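Local atomic coordinates of A-adding tRNA nucleotidyltransferase (Aquifex aeolicus, PDB entry 4WBY), a protein that adds the terminal adenosine to the CC end of tRNA, using ATP and magnesium, as the last step of CCA synthesis. Residues 170-175 against 214-219; 219-224 against 251-256; 225-230 against 239-244. All blocks are in the same frame, centred on the assembly; numbering follows the deposited sequence.

In the fold
Helix 219-228 ties the three contacts together. Contact 1 sets helix 165-177, part of the ATP-binding region, against the turn that leads into helix 219-228; contact 2 pairs the first half of that helix with helix 243-262; contact 3 closes its far end against the loop just before helix 243-262, and is nested within the chain loop closed by contact 2. Centres of contacts 1 and 2 lie about 11 Å apart; contact 3 is about 13 Å from contact 2 and 15 Å from contact 1. I222 CD1 packs on E216 CG at 3.6 Å, and L225 CD1 on the L171 carbonyl. Contact 1 includes ATP-binding residues and a bound sulfate, whereas contact 3 is at the surface.

Contact 1: residues 170-175 against 214-219; sequences ALRFAG and LREDRF. With SO4 (sulfate ion), chain D.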
# COMPACT_ATOMS: atom_id res chain seq x y z
N ALA A 170 -12.35 -2.40 2.25
CA ALA A 170 -12.69 -3.56 3.08
C ALA A 170 -11.78 -4.73 2.77
O ALA A 170 -11.33 -5.45 3.66
CB ALA A 170 -14.15 -3.96 2.88
N LEU A 171 -11.52 -4.92 1.48
CA LEU A 171 -10.73 -6.05 1.04
C LEU A 171 -9.25 -5.83 1.34
O LEU A 171 -8.52 -6.78 1.65
CB LEU A 171 -10.96 -6.30 -0.46
CG LEU A 171 -12.44 -6.51 -0.82
CD1 LEU A 171 -12.61 -6.86 -2.29
CD2 LEU A 171 -13.09 -7.56 0.09
N ARG A 172 -8.80 -4.58 1.30
CA ARG A 172 -7.42 -4.27 1.71
C ARG A 172 -7.20 -4.62 3.18
O ARG A 172 -6.22 -5.29 3.53
CB ARG A 172 -7.06 -2.81 1.46
CG ARG A 172 -5.70 -2.42 2.06
CD ARG A 172 -5.11 -1.17 1.41
NE ARG A 172 -5.95 0.01 1.52
CZ ARG A 172 -5.90 0.88 2.52
NH1 ARG A 172 -5.06 0.70 3.53
NH2 ARG A 172 -6.70 1.94 2.52
N PHE A 173 -8.11 -4.19 4.06
CA PHE A 173 -7.94 -4.51 5.47
C PHE A 173 -8.13 -6.00 5.75
O PHE A 173 -7.39 -6.57 6.55
CB PHE A 173 -8.88 -3.67 6.35
CG PHE A 173 -8.53 -2.20 6.34
CD1 PHE A 173 -7.27 -1.78 6.75
CD2 PHE A 173 -9.44 -1.26 5.90
CE1 PHE A 173 -6.93 -0.43 6.74
CE2 PHE A 173 -9.11 0.09 5.90
CZ PHE A 173 -7.85 0.51 6.31
N ALA A 174 -9.09 -6.63 5.07
CA ALA A 174 -9.28 -8.07 5.26
C ALA A 174 -8.01 -8.84 4.88
O ALA A 174 -7.56 -9.72 5.61
CB ALA A 174 -10.48 -8.58 4.45
N GLY A 175 -7.42 -8.49 3.74
CA GLY A 175 -6.22 -9.17 3.29
C GLY A 175 -5.00 -8.86 4.15
O GLY A 175 -4.21 -9.75 4.47
N LEU A 214 -1.48 -1.97 -3.52
CA LEU A 214 -0.30 -2.59 -4.12
C LEU A 214 0.95 -2.38 -3.24
O LEU A 214 1.94 -3.08 -3.40
CB LEU A 214 -0.08 -2.08 -5.56
CG LEU A 214 0.48 -0.70 -5.92
CD1 LEU A 214 2.01 -0.62 -5.78
CD2 LEU A 214 0.07 -0.36 -7.35
N ARG A 215 0.87 -1.45 -2.29
CA ARG A 215 1.95 -1.25 -1.31
C ARG A 215 1.95 -2.30 -0.19
O ARG A 215 2.93 -2.44 0.53
CB ARG A 215 1.83 0.16 -0.70
CG ARG A 215 2.02 1.29 -1.71
CD ARG A 215 1.36 2.61 -1.30
NE ARG A 215 1.81 3.11 -0.01
CZ ARG A 215 1.63 4.36 0.42
NH1 ARG A 215 1.01 5.25 -0.34
NH2 ARG A 215 2.07 4.72 1.62
N GLU A 216 0.85 -3.04 -0.06
CA GLU A 216 0.69 -3.97 1.07
C GLU A 216 1.55 -5.23 0.94
O GLU A 216 1.65 -5.81 -0.14
CB GLU A 216 -0.78 -4.39 1.21
CG GLU A 216 -1.76 -3.26 1.49
CD GLU A 216 -1.81 -2.84 2.93
OE1 GLU A 216 -1.50 -3.67 3.81
OE2 GLU A 216 -2.17 -1.67 3.19
N ASP A 217 2.13 -5.68 2.05
CA ASP A 217 2.84 -6.95 2.07
C ASP A 217 1.95 -8.10 1.58
O ASP A 217 2.41 -9.02 0.90
CB ASP A 217 3.36 -7.27 3.47
CG ASP A 217 4.56 -6.44 3.87
OD1 ASP A 217 5.21 -5.85 2.98
OD2 ASP A 217 4.87 -6.39 5.07
N ARG A 218 0.67 -8.03 1.93
CA ARG A 218 -0.28 -9.07 1.57
C ARG A 218 -1.10 -8.70 0.33
O ARG A 218 -2.28 -9.05 0.22
CB ARG A 218 -1.22 -9.36 2.75
CG ARG A 218 -0.53 -9.84 4.01
CD ARG A 218 -0.26 -11.34 3.99
NE ARG A 218 0.77 -11.72 3.03
CZ ARG A 218 2.07 -11.58 3.23
NH1 ARG A 218 2.52 -11.05 4.37
NH2 ARG A 218 2.94 -11.95 2.30
N PHE A 219 -0.49 -7.99 -0.62
CA PHE A 219 -1.20 -7.62 -1.85
C PHE A 219 -1.78 -8.85 -2.57
O PHE A 219 -2.89 -8.77 -3.09
CB PHE A 219 -0.26 -6.84 -2.78
CG PHE A 219 -0.93 -6.25 -4.00
CD1 PHE A 219 -2.21 -5.71 -3.94
CD2 PHE A 219 -0.23 -6.18 -5.20
CE1 PHE A 219 -2.80 -5.14 -5.08
CE2 PHE A 219 -0.82 -5.62 -6.35
CZ PHE A 219 -2.10 -5.10 -6.28
S SO4 D . -4.47 2.91 7.07
O1 SO4 D . -5.37 3.03 8.23
O2 SO4 D . -3.61 1.75 7.29
O3 SO4 D . -5.22 2.77 5.83
O4 SO4 D . -3.64 4.11 7.02
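R172 and E216 meet through a charged pair that is also a packing contact. The carboxylate OE2 of E216 lies 3.5 Å from R172 CD and reaches NH1 of the same arginine only as a long salt bridge, 3.8 Å. The two side chains cross at about a right angle, with the guanidinium and carboxylate planes 32° apart. R172 NE is salt-bridged to E209, and E216 OE2 to R176, both stronger than the pair between the segments. CG of R172 lies opposite the backbone N (chi1 172°) and the chain then bends at chi3, which brings NH1 round to a sulfate ion, probably from the crystallisation liquor. That bond, NH1 to sulfate O3 at 3.1 Å, is nearly straight (173°) and lies in the guanidinium plane; R176 and R35 also hold the anion, and the edge of the F173 ring borders it, CZ 3.5 Å from O3. R172, R176 and R35 are all ATP-binding residues, which is consistent with the ion marking a place for an anionic group of the substrate.

A side-chain-to-carbonyl contact makes the second part. R218 CB rests 3.5 Å from G175 O, and R218, N-cap of the next helix, turns its polar end away to E221. The contact places helix 165-177 against the turn between helices 203-214 and 219-228, with strand 151-152 packed on A170, F173 and A174.

Contact 2: residues 219-224 against 251-256; sequences FLEILE and ALRKVV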
# COMPACT_ATOMS: atom_id res chain seq x y z
N PHE A 219 -0.49 -7.99 -0.62
CA PHE A 219 -1.20 -7.62 -1.85
C PHE A 219 -1.78 -8.85 -2.57
O PHE A 219 -2.89 -8.77 -3.09
CB PHE A 219 -0.26 -6.84 -2.78
CG PHE A 219 -0.93 -6.25 -4.00
CD1 PHE A 219 -2.21 -5.71 -3.94
CD2 PHE A 219 -0.23 -6.18 -5.20
CE1 PHE A 219 -2.80 -5.14 -5.08
CE2 PHE A 219 -0.82 -5.62 -6.35
CZ PHE A 219 -2.10 -5.10 -6.28
N LEU A 220 -1.06 -9.97 -2.62
CA LEU A 220 -1.60 -11.15 -3.30
C LEU A 220 -2.90 -11.63 -2.63
O LEU A 220 -3.86 -11.96 -3.32
CB LEU A 220 -0.57 -12.29 -3.34
CG LEU A 220 -1.05 -13.54 -4.10
CD1 LEU A 220 -1.62 -13.18 -5.48
CD2 LEU A 220 0.08 -14.55 -4.23
N GLU A 221 -2.94 -11.63 -1.30
CA GLU A 221 -4.16 -12.01 -0.60
C GLU A 221 -5.29 -11.03 -0.90
O GLU A 221 -6.46 -11.42 -1.03
CB GLU A 221 -3.93 -12.09 0.91
CG GLU A 221 -3.18 -13.34 1.36
CD GLU A 221 -1.67 -13.24 1.26
OE1 GLU A 221 -1.14 -12.22 0.78
OE2 GLU A 221 -1.00 -14.22 1.68
N ILE A 222 -4.94 -9.75 -1.01
CA ILE A 222 -5.93 -8.74 -1.34
C ILE A 222 -6.45 -8.97 -2.76
O ILE A 222 -7.66 -8.87 -3.01
CB ILE A 222 -5.36 -7.33 -1.17
CG1 ILE A 222 -5.01 -7.07 0.30
CG2 ILE A 222 -6.34 -6.27 -1.67
CD1 ILE A 222 -4.14 -5.84 0.53
N LEU A 223 -5.55 -9.29 -3.69
CA LEU A 223 -5.96 -9.60 -5.06
C LEU A 223 -6.89 -10.81 -5.11
O LEU A 223 -7.82 -10.85 -5.92
CB LEU A 223 -4.75 -9.85 -5.96
CG LEU A 223 -3.95 -8.58 -6.29
CD1 LEU A 223 -2.68 -8.92 -7.08
CD2 LEU A 223 -4.80 -7.57 -7.04
N GLU A 224 -6.65 -11.82 -4.27
CA GLU A 224 -7.56 -12.96 -4.21
C GLU A 224 -8.96 -12.53 -3.76
O GLU A 224 -9.97 -13.05 -4.25
CB GLU A 224 -7.04 -14.05 -3.28
CG GLU A 224 -5.92 -14.90 -3.88
CD GLU A 224 -6.43 -16.01 -4.80
OE1 GLU A 224 -7.56 -15.90 -5.33
OE2 GLU A 224 -5.69 -17.00 -4.98
N ALA A 251 3.52 -17.71 -8.69
CA ALA A 251 4.90 -17.92 -9.11
C ALA A 251 5.72 -16.67 -8.84
O ALA A 251 6.88 -16.74 -8.39
CB ALA A 251 4.97 -18.30 -10.59
N LEU A 252 5.11 -15.52 -9.09
CA LEU A 252 5.78 -14.25 -8.88
C LEU A 252 6.10 -14.04 -7.40
O LEU A 252 7.18 -13.56 -7.07
CB LEU A 252 4.94 -13.09 -9.42
CG LEU A 252 5.52 -11.69 -9.20
CD1 LEU A 252 6.81 -11.48 -9.97
CD2 LEU A 252 4.50 -10.59 -9.54
N ARG A 253 5.17 -14.39 -6.52
CA ARG A 253 5.43 -14.21 -5.09
C ARG A 253 6.68 -14.98 -4.65
O ARG A 253 7.48 -14.48 -3.86
CB ARG A 253 4.22 -14.63 -4.25
CG ARG A 253 4.47 -14.50 -2.75
CD ARG A 253 3.19 -14.57 -1.95
NE ARG A 253 2.66 -15.92 -1.96
CZ ARG A 253 1.56 -16.30 -1.31
NH1 ARG A 253 0.88 -15.42 -0.60
NH2 ARG A 253 1.15 -17.56 -1.38
N LYS A 254 6.87 -16.19 -5.17
CA LYS A 254 8.07 -16.95 -4.84
C LYS A 254 9.32 -16.22 -5.33
O LYS A 254 10.33 -16.18 -4.62
CB LYS A 254 8.01 -18.36 -5.44
CG LYS A 254 6.91 -19.23 -4.85
CD LYS A 254 6.91 -20.62 -5.47
CE LYS A 254 5.86 -21.52 -4.84
NZ LYS A 254 6.14 -21.78 -3.41
N VAL A 255 9.25 -15.64 -6.52
CA VAL A 255 10.40 -14.93 -7.09
C VAL A 255 10.71 -13.66 -6.29
O VAL A 255 11.87 -13.38 -5.98
CB VAL A 255 10.15 -14.57 -8.57
CG1 VAL A 255 11.23 -13.61 -9.09
CG2 VAL A 255 10.10 -15.83 -9.42
N VAL A 256 9.67 -12.92 -5.94
CA VAL A 256 9.82 -11.68 -5.19
C VAL A 256 10.37 -11.93 -3.79
O VAL A 256 11.24 -11.19 -3.31
CB VAL A 256 8.47 -10.93 -5.10
CG1 VAL A 256 8.46 -9.92 -3.95
CG2 VAL A 256 8.16 -10.26 -6.43
O HOH W 1 1.34 -12.63 0.00
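Two helices of the all-helical region, 219-228 and 243-262, are bridged here by one arginine, R253, which meets L220 and E221. Methyl CD2 of L220 sits over one face of the guanidinium, 3.7 Å from R253 NE and displaced toward the rim of the group. At the edge, R253 NH1 forms a salt bridge with E221 OE2 at 3.2 Å; its hydrogen-bond component is weak, bent to 121°, and the carboxylate and guanidinium planes stand 49° apart. Water 1 supplies a second link: it accepts from R253 NH1 at 2.9 Å and donates to E221 OE1 at 2.6 Å.

The nearest CA atoms, of L220 and R253, are 7.9 Å apart, and the helix pair is packed further by L220 on L249 and Y250 of helix 243-262. CG of R253 is anti to the backbone N (chi1 178°), carrying the chain out from its helix before the bend at chi3 turns the guanidinium toward E221. OE1 of E221 is also engaged by R218, the N-cap residue of helix 219-228, so the carboxylate is shared between two arginines. Y274 of helix 271-278 touches R253.

Contact 3: residues 225-230 against 239-244; sequences LYRKYR and FQWNEK
R227 lays its aliphatic chain across one face of the W241 indole. CG stands 3.5 Å from the centroid of the five-membered ring and 4° off its normal, a CH-pi contact, while CD lies 3.5 Å from W241 CD2. With CG held trans to the backbone N (chi1 -173°), the chain runs out over the ring before bending at chi3. The guanidinium carries little of this: R227 CZ is 6.0 Å from the six-membered ring centroid, at most a weak cation-pi attraction, with the planes 67° apart. F239 CZ lies over the opposite face, toward its rim. At the ring edge, W241 NE1 donates to water 2 at 3.0 Å, and the water donates in turn to Y226 O, 2.8 Å away.

Y226 O also accepts V231 N in the Schellman motif that ends helix 219-228, with R230, at positive phi, as the C-prime residue. With an alanine in place of W241, the R227 methylenes would probably lose the face they lie on and water 2 its indole donor. Outward from the stack, E224 binds R227 NE in a salt bridge. N242 caps helix 243-262 through OD1 to V245 N, and L246 and L249 pack on the indole.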
# COMPACT_ATOMS: atom_id res chain seq x y z
N LEU A 225 -9.03 -11.57 -2.84
CA LEU A 225 -10.32 -11.03 -2.42
C LEU A 225 -10.94 -10.20 -3.55
O LEU A 225 -12.15 -10.28 -3.78
CB LEU A 225 -10.17 -10.19 -1.14
CG LEU A 225 -9.81 -11.00 0.11
CD1 LEU A 225 -9.31 -10.11 1.22
CD2 LEU A 225 -10.99 -11.84 0.58
N TYR A 226 -10.12 -9.43 -4.26
CA TYR A 226 -10.61 -8.70 -5.42
C TYR A 226 -11.26 -9.68 -6.42
O TYR A 226 -12.31 -9.41 -7.00
CB TYR A 226 -9.49 -7.96 -6.15
CG TYR A 226 -9.04 -6.62 -5.60
CD1 TYR A 226 -9.36 -6.18 -4.32
CD2 TYR A 226 -8.26 -5.79 -6.39
CE1 TYR A 226 -8.91 -4.94 -3.86
CE2 TYR A 226 -7.81 -4.58 -5.95
CZ TYR A 226 -8.14 -4.14 -4.69
OH TYR A 226 -7.67 -2.91 -4.31
N ARG A 227 -10.59 -10.81 -6.63
CA ARG A 227 -11.09 -11.84 -7.53
C ARG A 227 -12.41 -12.42 -7.02
O ARG A 227 -13.39 -12.50 -7.77
CB ARG A 227 -10.04 -12.95 -7.71
CG ARG A 227 -10.41 -13.98 -8.77
CD ARG A 227 -9.24 -14.91 -9.05
NE ARG A 227 -8.99 -15.85 -7.96
CZ ARG A 227 -9.52 -17.07 -7.88
NH1 ARG A 227 -10.35 -17.49 -8.83
NH2 ARG A 227 -9.24 -17.86 -6.86
N LYS A 228 -12.43 -12.81 -5.75
CA LYS A 228 -13.62 -13.40 -5.14
C LYS A 228 -14.86 -12.51 -5.29
O LYS A 228 -15.96 -13.02 -5.57
CB LYS A 228 -13.37 -13.68 -3.66
CG LYS A 228 -14.56 -14.28 -2.91
CD LYS A 228 -14.18 -14.64 -1.49
CE LYS A 228 -15.37 -15.18 -0.71
NZ LYS A 228 -14.97 -15.79 0.60
N TYR A 229 -14.69 -11.20 -5.11
CA TYR A 229 -15.81 -10.28 -5.12
C TYR A 229 -15.97 -9.52 -6.43
O TYR A 229 -16.79 -8.61 -6.54
CB TYR A 229 -15.70 -9.31 -3.93
CG TYR A 229 -15.84 -10.07 -2.63
CD1 TYR A 229 -17.05 -10.67 -2.28
CD2 TYR A 229 -14.77 -10.23 -1.76
CE1 TYR A 229 -17.19 -11.40 -1.10
CE2 TYR A 229 -14.89 -10.95 -0.58
CZ TYR A 229 -16.10 -11.53 -0.25
OH TYR A 229 -16.21 -12.24 0.92
N ARG A 230 -15.18 -9.93 -7.43
CA ARG A 230 -15.34 -9.47 -8.82
C ARG A 230 -15.21 -7.97 -8.97
O ARG A 230 -15.94 -7.35 -9.76
CB ARG A 230 -16.70 -9.93 -9.37
CG ARG A 230 -16.94 -11.42 -9.24
CD ARG A 230 -18.33 -11.79 -9.74
NE ARG A 230 -18.67 -13.18 -9.47
CZ ARG A 230 -18.43 -14.18 -10.31
NH1 ARG A 230 -17.85 -13.94 -11.48
NH2 ARG A 230 -18.77 -15.42 -9.99
N PHE A 239 -10.76 -6.05 -18.51
CA PHE A 239 -10.02 -6.97 -17.66
C PHE A 239 -10.83 -8.23 -17.36
O PHE A 239 -12.01 -8.15 -17.04
CB PHE A 239 -9.62 -6.32 -16.33
CG PHE A 239 -9.09 -7.31 -15.33
CD1 PHE A 239 -7.78 -7.74 -15.39
CD2 PHE A 239 -9.93 -7.86 -14.38
CE1 PHE A 239 -7.30 -8.68 -14.49
CE2 PHE A 239 -9.46 -8.79 -13.48
CZ PHE A 239 -8.16 -9.20 -13.53
N GLN A 240 -10.16 -9.38 -17.44
CA GLN A 240 -10.74 -10.65 -17.02
C GLN A 240 -9.69 -11.51 -16.32
O GLN A 240 -8.53 -11.55 -16.73
CB GLN A 240 -11.31 -11.43 -18.21
CG GLN A 240 -12.48 -10.75 -18.92
CD GLN A 240 -12.99 -11.55 -20.10
OE1 GLN A 240 -12.63 -12.72 -20.27
NE2 GLN A 240 -13.82 -10.93 -20.93
N TRP A 241 -10.09 -12.19 -15.25
CA TRP A 241 -9.24 -13.19 -14.63
C TRP A 241 -9.18 -14.46 -15.47
O TRP A 241 -10.11 -14.77 -16.21
CB TRP A 241 -9.76 -13.57 -13.24
CG TRP A 241 -9.47 -12.59 -12.16
CD1 TRP A 241 -10.29 -11.61 -11.70
CD2 TRP A 241 -8.26 -12.50 -11.39
NE1 TRP A 241 -9.68 -10.92 -10.67
CE2 TRP A 241 -8.43 -11.45 -10.47
CE3 TRP A 241 -7.06 -13.21 -11.38
CZ2 TRP A 241 -7.46 -11.09 -9.55
CZ3 TRP A 241 -6.08 -12.85 -10.47
CH2 TRP A 241 -6.29 -11.81 -9.57
N ASN A 242 -8.08 -15.19 -15.33
CA ASN A 242 -8.03 -16.58 -15.76
C ASN A 242 -7.00 -17.33 -14.92
O ASN A 242 -6.23 -16.71 -14.18
CB ASN A 242 -7.72 -16.71 -17.25
CG ASN A 242 -6.40 -16.08 -17.62
OD1 ASN A 242 -5.34 -16.51 -17.16
ND2 ASN A 242 -6.44 -15.07 -18.48
N GLU A 243 -6.99 -18.65 -15.05
CA GLU A 243 -6.14 -19.50 -14.22
C GLU A 243 -4.66 -19.24 -14.47
O GLU A 243 -3.86 -19.26 -13.53
CB GLU A 243 -6.48 -20.97 -14.46
CG GLU A 243 -5.62 -21.96 -13.69
CD GLU A 243 -5.88 -21.93 -12.19
OE1 GLU A 243 -6.87 -21.29 -11.75
OE2 GLU A 243 -5.09 -22.54 -11.44
N LYS A 244 -4.30 -19.00 -15.73
CA LYS A 244 -2.91 -18.72 -16.09
C LYS A 244 -2.36 -17.51 -15.34
O LYS A 244 -1.27 -17.57 -14.76
CB LYS A 244 -2.78 -18.47 -17.60
CG LYS A 244 -1.61 -19.19 -18.24
CD LYS A 244 -1.92 -20.66 -18.42
CE LYS A 244 -3.11 -20.86 -19.34
NZ LYS A 244 -2.90 -20.20 -20.66
O HOH W 2 -11.61 -8.89 -9.67